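Local coordinates for protein leucine aminopeptidase 1 (Caenorhabditis elegans, PDB 2HC9) that removes N-terminal amino acids, preferably leucine, from peptides with the help of two zinc ions per subunit, and probably serves as a digestive enzyme, at residues Gly253-Thr258 / Ile304-Val309; Thr185-Val190 / Gly227-Ala232; Ile312-Asp317 / Val328-Thr333. The protein carries 1 engineered substitution. All coordinates share one frame; numbering follows the deposited sequence.

Contact 1 (Gly253-Thr258 / Ile304-Val309). With ZN (zinc ion), chain B; ZN (zinc ion), chain C.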
loop_
_atom_site.group_PDB
_atom_site.type_symbol
_atom_site.label_atom_id
_atom_site.label_comp_id
_atom_site.label_asym_id
_atom_site.label_seq_id
_atom_site.Cartn_x
_atom_site.Cartn_y
_atom_site.Cartn_z
ATOM N N GLY A 253 -9.013 -28.619 9.553
ATOM C CA GLY A 253 -9.164 -28.205 10.951
ATOM C C GLY A 253 -8.049 -27.298 11.437
ATOM O O GLY A 253 -7.377 -27.592 12.434
ATOM N N VAL A 254 -7.861 -26.183 10.748
ATOM C CA VAL A 254 -6.872 -25.217 11.199
ATOM C C VAL A 254 -7.501 -24.375 12.313
ATOM O O VAL A 254 -8.305 -23.470 12.059
ATOM C CB VAL A 254 -6.348 -24.344 10.031
ATOM C CG1 VAL A 254 -5.372 -23.278 10.576
ATOM C CG2 VAL A 254 -5.607 -25.263 9.003
ATOM N N VAL A 255 -7.150 -24.705 13.558
ATOM C CA VAL A 255 -7.823 -24.084 14.698
ATOM C C VAL A 255 -7.533 -22.584 14.786
ATOM O O VAL A 255 -8.345 -21.816 15.278
ATOM C CB VAL A 255 -7.495 -24.782 16.047
ATOM C CG1 VAL A 255 -7.959 -26.247 16.010
ATOM C CG2 VAL A 255 -6.008 -24.709 16.378
ATOM N N TYR A 256 -6.367 -22.179 14.294
ATOM C CA TYR A 256 -6.102 -20.764 14.056
ATOM C C TYR A 256 -5.087 -20.646 12.963
ATOM O O TYR A 256 -4.124 -21.404 12.933
ATOM C CB TYR A 256 -5.526 -20.080 15.315
ATOM C CG TYR A 256 -5.652 -18.591 15.209
ATOM C CD1 TYR A 256 -6.842 -17.949 15.578
ATOM C CD2 TYR A 256 -4.607 -17.821 14.689
ATOM C CE1 TYR A 256 -6.977 -16.560 15.468
ATOM C CE2 TYR A 256 -4.716 -16.450 14.584
ATOM C CZ TYR A 256 -5.885 -15.831 14.963
ATOM O OH TYR A 256 -5.946 -14.487 14.836
ATOM N N ASP A 257 -5.290 -19.671 12.086
ATOM C CA ASP A 257 -4.344 -19.420 11.001
ATOM C C ASP A 257 -3.763 -17.993 11.129
ATOM O O ASP A 257 -4.413 -17.014 10.765
ATOM C CB ASP A 257 -5.085 -19.580 9.673
ATOM C CG ASP A 257 -4.145 -19.657 8.485
ATOM O OD1 ASP A 257 -2.893 -19.654 8.685
ATOM O OD2 ASP A 257 -4.688 -19.740 7.359
ATOM N N THR A 258 -2.533 -17.880 11.638
ATOM C CA THR A 258 -1.829 -16.588 11.616
ATOM C C THR A 258 -1.276 -16.276 10.214
ATOM O O THR A 258 -0.799 -15.167 9.974
ATOM C CB THR A 258 -0.602 -16.584 12.539
ATOM O OG1 THR A 258 0.348 -17.526 12.029
ATOM C CG2 THR A 258 -0.975 -16.954 14.002
ATOM N N ILE A 304 -5.936 -31.535 11.928
ATOM C CA ILE A 304 -6.126 -30.543 13.014
ATOM C C ILE A 304 -4.761 -29.939 13.383
ATOM O O ILE A 304 -3.885 -30.630 13.891
ATOM C CB ILE A 304 -6.753 -31.178 14.260
ATOM C CG1 ILE A 304 -8.164 -31.706 13.933
ATOM C CG2 ILE A 304 -6.863 -30.134 15.407
ATOM C CD1 ILE A 304 -8.745 -32.636 15.047
ATOM N N VAL A 305 -4.572 -28.668 13.039
ATOM C CA VAL A 305 -3.257 -28.003 13.234
ATOM C C VAL A 305 -3.488 -26.558 13.654
ATOM O O VAL A 305 -4.564 -26.006 13.430
ATOM C CB VAL A 305 -2.429 -27.960 11.923
ATOM C CG1 VAL A 305 -2.104 -29.375 11.413
ATOM C CG2 VAL A 305 -3.143 -27.100 10.843
ATOM N N GLU A 306 -2.483 -25.947 14.275
ATOM C CA GLU A 306 -2.476 -24.492 14.367
ATOM C C GLU A 306 -1.281 -23.965 13.577
ATOM O O GLU A 306 -0.175 -24.481 13.726
ATOM C CB GLU A 306 -2.436 -24.027 15.830
ATOM C CG GLU A 306 -2.403 -22.461 15.927
ATOM C CD GLU A 306 -2.675 -21.902 17.324
ATOM O OE1 GLU A 306 -3.413 -22.546 18.103
ATOM O OE2 GLU A 306 -2.151 -20.802 17.633
ATOM N N ASN A 307 -1.524 -22.963 12.719
ATOM C CA ASN A 307 -0.493 -22.415 11.824
ATOM C C ASN A 307 0.049 -21.120 12.455
ATOM O O ASN A 307 -0.609 -20.069 12.408
ATOM C CB ASN A 307 -1.118 -22.152 10.432
ATOM C CG ASN A 307 -0.062 -21.917 9.352
ATOM O OD1 ASN A 307 1.052 -22.424 9.445
ATOM N ND2 ASN A 307 -0.407 -21.123 8.335
ATOM N N ASN A 308 1.208 -21.217 13.107
ATOM C CA ASN A 308 1.718 -20.109 13.914
ATOM C C ASN A 308 3.189 -19.844 13.592
ATOM O O ASN A 308 3.739 -20.396 12.640
ATOM C CB ASN A 308 1.474 -20.347 15.433
ATOM C CG ASN A 308 1.168 -19.036 16.198
ATOM O OD1 ASN A 308 1.940 -18.073 16.138
ATOM N ND2 ASN A 308 0.056 -19.011 16.943
ATOM N N VAL A 309 3.815 -18.971 14.375
ATOM C CA VAL A 309 5.066 -18.339 13.983
ATOM C C VAL A 309 6.151 -18.646 15.029
ATOM O O VAL A 309 6.017 -18.279 16.206
ATOM C CB VAL A 309 4.866 -16.795 13.872
ATOM C CG1 VAL A 309 6.190 -16.102 13.609
ATOM C CG2 VAL A 309 3.847 -16.489 12.754
HETATM ZN ZN ZN B . -3.722 -19.965 5.562
HETATM ZN ZN ZN C . -6.118 -21.657 6.384
HETATM O O HOH W 1 -5.524 -20.461 4.782
#

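Contact 2 (Thr185-Val190 / Gly227-Ala232)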
loop_
_atom_site.group_PDB
_atom_site.type_symbol
_atom_site.label_atom_id
_atom_site.label_comp_id
_atom_site.label_asym_id
_atom_site.label_seq_id
_atom_site.Cartn_x
_atom_site.Cartn_y
_atom_site.Cartn_z
ATOM N N THR A 185 -8.170 -25.171 21.070
ATOM C CA THR A 185 -6.839 -25.508 20.567
ATOM C C THR A 185 -6.881 -26.780 19.714
ATOM O O THR A 185 -7.925 -27.431 19.635
ATOM C CB THR A 185 -5.904 -25.777 21.774
ATOM O OG1 THR A 185 -6.465 -26.853 22.537
ATOM C CG2 THR A 185 -5.777 -24.502 22.671
ATOM N N THR A 186 -5.742 -27.198 19.146
ATOM C CA THR A 186 -5.738 -28.500 18.453
ATOM C C THR A 186 -6.159 -29.620 19.406
ATOM O O THR A 186 -6.953 -30.502 19.033
ATOM C CB THR A 186 -4.370 -28.882 17.842
ATOM O OG1 THR A 186 -3.386 -28.967 18.877
ATOM C CG2 THR A 186 -3.919 -27.845 16.780
ATOM N N ASP A 187 -5.619 -29.586 20.627
ATOM C CA ASP A 187 -5.983 -30.586 21.658
ATOM C C ASP A 187 -7.486 -30.598 21.925
ATOM O O ASP A 187 -8.110 -31.669 22.044
ATOM C CB ASP A 187 -5.260 -30.259 22.971
ATOM C CG ASP A 187 -3.747 -30.559 22.917
ATOM O OD1 ASP A 187 -3.281 -31.216 21.972
ATOM O OD2 ASP A 187 -3.033 -30.138 23.847
ATOM N N ALA A 188 -8.067 -29.409 22.070
ATOM C CA ALA A 188 -9.494 -29.318 22.374
ATOM C C ALA A 188 -10.330 -29.829 21.200
ATOM O O ALA A 188 -11.336 -30.494 21.406
ATOM C CB ALA A 188 -9.873 -27.897 22.692
ATOM N N LEU A 189 -9.922 -29.516 19.969
ATOM C CA LEU A 189 -10.669 -30.033 18.810
ATOM C C LEU A 189 -10.519 -31.565 18.631
ATOM O O LEU A 189 -11.495 -32.253 18.278
ATOM C CB LEU A 189 -10.318 -29.263 17.510
ATOM C CG LEU A 189 -11.107 -29.674 16.241
ATOM C CD1 LEU A 189 -12.640 -29.602 16.479
ATOM C CD2 LEU A 189 -10.716 -28.778 15.034
ATOM N N VAL A 190 -9.325 -32.105 18.893
ATOM C CA VAL A 190 -9.179 -33.571 18.975
ATOM C C VAL A 190 -10.192 -34.125 19.999
ATOM O O VAL A 190 -10.933 -35.082 19.701
ATOM C CB VAL A 190 -7.740 -33.992 19.366
ATOM C CG1 VAL A 190 -7.674 -35.509 19.718
ATOM C CG2 VAL A 190 -6.751 -33.673 18.225
ATOM N N GLY A 227 2.695 -24.748 16.197
ATOM C CA GLY A 227 1.521 -24.400 17.052
ATOM C C GLY A 227 1.860 -24.539 18.535
ATOM O O GLY A 227 2.823 -25.244 18.905
ATOM N N PRO A 228 1.075 -23.876 19.403
ATOM C CA PRO A 228 1.278 -23.991 20.842
ATOM C C PRO A 228 0.888 -25.367 21.389
ATOM O O PRO A 228 1.352 -25.751 22.460
ATOM C CB PRO A 228 0.368 -22.892 21.412
ATOM C CG PRO A 228 -0.726 -22.754 20.437
ATOM C CD PRO A 228 -0.053 -22.989 19.077
ATOM N N THR A 229 0.040 -26.095 20.659
ATOM C CA THR A 229 -0.320 -27.477 20.989
ATOM C C THR A 229 -0.159 -28.263 19.687
ATOM O O THR A 229 -0.166 -27.667 18.606
ATOM C CB THR A 229 -1.779 -27.579 21.516
ATOM O OG1 THR A 229 -2.661 -27.000 20.550
ATOM C CG2 THR A 229 -1.948 -26.812 22.885
ATOM N N PRO A 230 0.105 -29.569 19.784
ATOM C CA PRO A 230 0.597 -30.262 18.587
ATOM C C PRO A 230 -0.431 -30.581 17.498
ATOM O O PRO A 230 -1.649 -30.615 17.754
ATOM C CB PRO A 230 1.205 -31.552 19.142
ATOM C CG PRO A 230 0.575 -31.753 20.440
ATOM C CD PRO A 230 0.122 -30.431 20.978
ATOM N N PRO A 231 0.066 -30.808 16.268
ATOM C CA PRO A 231 -0.825 -31.184 15.180
ATOM C C PRO A 231 -1.419 -32.589 15.444
ATOM O O PRO A 231 -0.822 -33.375 16.188
ATOM C CB PRO A 231 0.122 -31.203 13.939
ATOM C CG PRO A 231 1.510 -31.470 14.526
ATOM C CD PRO A 231 1.483 -30.695 15.836
ATOM N N ALA A 232 -2.560 -32.897 14.832
ATOM C CA ALA A 232 -3.173 -34.224 14.956
ATOM C C ALA A 232 -3.928 -34.549 13.704
ATOM O O ALA A 232 -4.409 -33.659 12.992
ATOM C CB ALA A 232 -4.138 -34.279 16.160
HETATM O O HOH W 2 -3.776 -25.112 19.070
HETATM O O HOH W 3 -3.352 -32.355 19.414
#

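Contact 3 (Ile312-Asp317 / Val328-Thr333)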
loop_
_atom_site.group_PDB
_atom_site.type_symbol
_atom_site.label_atom_id
_atom_site.label_comp_id
_atom_site.label_asym_id
_atom_site.label_seq_id
_atom_site.Cartn_x
_atom_site.Cartn_y
_atom_site.Cartn_z
ATOM N N ILE A 312 10.995 -22.610 14.249
ATOM C CA ILE A 312 10.824 -23.923 13.650
ATOM C C ILE A 312 9.685 -24.013 12.645
ATOM O O ILE A 312 9.485 -25.069 12.044
ATOM C CB ILE A 312 10.761 -25.059 14.700
ATOM C CG1 ILE A 312 9.486 -24.955 15.561
ATOM C CG2 ILE A 312 12.080 -25.110 15.502
ATOM C CD1 ILE A 312 9.104 -26.288 16.231
ATOM N N ALA A 313 8.969 -22.909 12.423
ATOM C CA ALA A 313 7.814 -22.936 11.488
ATOM C C ALA A 313 8.277 -23.128 10.032
ATOM O O ALA A 313 9.435 -22.820 9.692
ATOM C CB ALA A 313 6.962 -21.650 11.606
ATOM N N ASN A 314 7.370 -23.608 9.183
ATOM C CA ASN A 314 7.516 -23.511 7.719
ATOM C C ASN A 314 7.960 -22.099 7.292
ATOM O O ASN A 314 7.504 -21.104 7.880
ATOM C CB ASN A 314 6.162 -23.765 7.029
ATOM C CG ASN A 314 5.747 -25.240 7.010
ATOM O OD1 ASN A 314 6.572 -26.153 7.124
ATOM N ND2 ASN A 314 4.425 -25.462 6.841
ATOM N N LYS A 315 8.833 -22.042 6.293
ATOM C CA LYS A 315 9.374 -20.814 5.699
ATOM C C LYS A 315 9.196 -20.977 4.179
ATOM O O LYS A 315 9.401 -22.069 3.678
ATOM C CB LYS A 315 10.904 -20.753 5.892
ATOM C CG LYS A 315 11.454 -20.770 7.278
ATOM C CD LYS A 315 12.962 -20.733 7.269
ATOM C CE LYS A 315 13.567 -22.103 7.482
ATOM N NZ LYS A 315 13.877 -22.348 8.902
ATOM N N PRO A 316 8.842 -19.928 3.442
ATOM C CA PRO A 316 8.754 -20.148 1.986
ATOM C C PRO A 316 10.125 -20.475 1.399
ATOM O O PRO A 316 11.110 -19.819 1.753
ATOM C CB PRO A 316 8.251 -18.810 1.435
ATOM C CG PRO A 316 8.544 -17.797 2.554
ATOM C CD PRO A 316 8.466 -18.557 3.836
ATOM N N ASP A 317 10.145 -21.494 0.538
ATOM C CA ASP A 317 11.330 -22.169 -0.035
ATOM C C ASP A 317 11.485 -23.576 0.534
ATOM O O ASP A 317 12.096 -24.439 -0.125
ATOM C CB ASP A 317 12.663 -21.436 0.187
ATOM C CG ASP A 317 12.773 -20.142 -0.600
ATOM O OD1 ASP A 317 11.899 -19.836 -1.446
ATOM O OD2 ASP A 317 13.759 -19.422 -0.337
ATOM N N VAL A 328 6.700 -31.207 -2.039
ATOM C CA VAL A 328 6.026 -29.937 -2.291
ATOM C C VAL A 328 6.979 -28.815 -1.828
ATOM O O VAL A 328 7.487 -28.840 -0.702
ATOM C CB VAL A 328 4.634 -29.833 -1.579
ATOM C CG1 VAL A 328 4.076 -28.417 -1.787
ATOM C CG2 VAL A 328 3.648 -30.885 -2.162
ATOM N N GLU A 329 7.212 -27.847 -2.719
ATOM C CA GLU A 329 7.949 -26.617 -2.348
ATOM C C GLU A 329 6.925 -25.645 -1.809
ATOM O O GLU A 329 6.003 -25.221 -2.538
ATOM C CB GLU A 329 8.623 -26.016 -3.583
ATOM C CG GLU A 329 9.408 -24.762 -3.270
ATOM C CD GLU A 329 10.098 -24.169 -4.502
ATOM O OE1 GLU A 329 9.926 -24.672 -5.650
ATOM O OE2 GLU A 329 10.814 -23.177 -4.295
ATOM N N ILE A 330 7.066 -25.309 -0.532
ATOM C CA ILE A 330 6.141 -24.368 0.095
ATOM C C ILE A 330 6.607 -22.959 -0.251
ATOM O O ILE A 330 7.631 -22.504 0.273
ATOM C CB ILE A 330 6.123 -24.543 1.623
ATOM C CG1 ILE A 330 5.798 -26.000 1.994
ATOM C CG2 ILE A 330 5.112 -23.542 2.276
ATOM C CD1 ILE A 330 5.915 -26.323 3.513
ATOM N N ASN A 331 5.869 -22.260 -1.124
ATOM C CA ASN A 331 6.167 -20.841 -1.359
ATOM C C ASN A 331 5.167 -19.908 -0.691
ATOM O O ASN A 331 5.267 -18.694 -0.807
ATOM C CB ASN A 331 6.311 -20.539 -2.864
ATOM C CG ASN A 331 5.031 -20.790 -3.647
ATOM O OD1 ASN A 331 4.213 -21.641 -3.279
ATOM N ND2 ASN A 331 4.854 -20.050 -4.744
ATOM N N ASN A 332 4.185 -20.497 -0.008
ATOM C CA ASN A 332 3.191 -19.728 0.706
ATOM C C ASN A 332 2.754 -20.476 1.973
ATOM O O ASN A 332 1.975 -21.422 1.919
ATOM C CB ASN A 332 1.985 -19.434 -0.204
ATOM C CG ASN A 332 0.977 -18.504 0.445
ATOM O OD1 ASN A 332 1.094 -18.152 1.624
ATOM N ND2 ASN A 332 -0.023 -18.113 -0.320
ATOM N N THR A 333 3.267 -20.037 3.110
ATOM C CA THR A 333 2.958 -20.673 4.395
ATOM C C THR A 333 1.501 -20.512 4.782
ATOM O O THR A 333 1.031 -21.243 5.635
ATOM C CB THR A 333 3.825 -20.121 5.558
ATOM O OG1 THR A 333 3.538 -18.723 5.748
ATOM C CG2 THR A 333 5.326 -20.333 5.252
HETATM O O HOH W 4 2.386 -23.383 7.066
HETATM O O HOH W 5 12.989 -23.644 -2.640
HETATM O O HOH W 6 9.747 -20.863 -2.859
#

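Contact 1 (Gly253-Thr258 / Ile304-Val309)
Gly253 and Ile304 lie side by side in a parallel pairing held by backbone bonds. Val305 N reaches Gly253 O at 3.1 Å from above the carbonyl plane, and Val255 N returns to Val305 O. After the corner at Val255, Asn307 N bonds Tyr256 O at 3.0 Å. Asn307 O accepts from Thr258 N. Thr258 OG1 is its second donor, 2.7 Å from Asn307 O.

Asp257 and Asn307 both hold CG anti to the backbone N (chi1 -167° in Asp257), which sends carboxylate and amide out side by side, planes 40° apart. Asn307 ND2 meets Asp257 OD1 at 2.9 Å on the syn side, 29° out of the carboxylate plane. That bond, one from Gly259 N to the same oxygen and the metal bonds of OD2 limit the carboxylate's turning. Asp257 OD2 bridges the zinc ions unequally, 2.0 Å from that of chain B and 2.6 Å from that of chain C. Lys252, Asp275, Asp334, Glu336 and a bridging water complete the site.

Val254 CG2 packs on Val305 CG2 at 3.6 Å.

Strand 256-257, helix 277-290 and strand 297-307 form a beta-alpha-beta unit whose parallel strands meet here. Helices 218-224 and 337-350 pack on the face carrying Val305; helix 186-199 meets Val255 and Ile304.

Contact 2 (Thr185-Val190 / Gly227-Ala232)
Thr186 and Thr229 share a chi1 near +60° (61° and 55°) that turns each OG1 in toward its own backbone, and with the two side chains running antiparallel the hydroxyls come to 2.7 Å, OG1 to OG1. Thr186 OG1 donates to Pro230 O at 2.6 Å, tilted 34° from the carbonyl plane. Two waters complete the polar seam. One links Thr186 N with Thr229 OG1; the other donates to both Asp187 OD1 and Pro230 O, the latter at 2.9 Å. An alanine replacing Thr186 would remove the hydroxyl, and Pro230 O would probably lose its direct donor from the helix while Thr229 OG1 lost a close polar neighbour.

Asp187 brings its carboxylate up to the loop, crossing Thr229 obliquely, OD2 lying 3.6 Å from Thr229 CG2, and its OD1 also forms a salt bridge with Arg208. One turn further on, Val190 CG2 presses on Ala232 CB at 3.4 Å, tighter than usual for two carbons. Thr185 is the N-cap of helix 186-199, its OG1 accepting from Ala188 N at 3.1 Å.

The first turn of this helix is thereby fastened to the loop between helix 218-224 and strand 232-238, with Ile304 of strand 297-307 packed against Thr186 and Val190.

Contact 3 (Ile312-Asp317 / Val328-Thr333)
Pro316 and Asp317 meet Ile330 where the loop after strand 297-307 runs beside the chain leaving strand 327-329, on the way to the zinc-binding residues Asp334 and Glu336. The direct hydrogen bond is from Asp317 N to Ile330 O, 2.7 Å long with 162° at the hydrogen. The same oxygen receives a CA-H contact from Pro316 CA at 3.1 Å, so one carbonyl takes a hydrogen bond and a weaker CA-H contact from consecutive residues.

Ile330 and Asn314 cross at about a right angle. With CG1 anti to the carbonyl carbon (chi1 -55°) and the chain extended beyond it, Ile330 carries CD1 to the Asn314 amide, 3.7 Å from CG and about equally far from OD1 and ND2. Such near-equal distances place the methyl over the face of the amide. Thr333 CG2 fits against the backbone of Asn314, 3.5 Å from its O, and also touches Pro316 CD, while Thr333 OG1 bonds to Gly259 O. A water accepts from Asn314 ND2 and donates to Thr333 O.

Asp317 OD1 and Glu329 OE2 stand 4.5 Å apart. One water donates to both, probably easing the like charges; another donates to Glu329 OE2 and to Asp317 O, 2.8 Å from each. The carboxylates have further partners: Asp317 takes backbone N-H groups of Asn271 and Lys273 of a neighbouring subunit, and Glu329 bonds Ser416.

Loop 312-317 thus packs on the end of strand 327-329 and the chain that follows it. Lys315, Pro316 and Asp317 meet a neighbouring subunit of the hexamer, while Thr333, its side chain about 7 Å from a zinc ion, directly precedes Asp334 of the dinuclear M17 aminopeptidase site.

In the fold
All three contacts lie in the catalytic domain, on the same side of the chain's centre, and follow one another along the chain as contact 2, contact 1 and contact 3. Contact 1 is the middle piece: its centre is about 9 Å from that of contact 2 and about 14 Å from that of contact 3, whereas contacts 2 and 3 do not touch. Strand 297-307 provides the junctions. Ile304 O probably bonds Ala232 N, 2.8 Å away, and Asn307 ND2 bonds Thr333 O. Between subunits, Glu306 pairs with Lys315 of a neighbouring copy, so residues of contacts 1 and 3 meet again across the hexamer, joining the zinc-bearing sheet to the assembly.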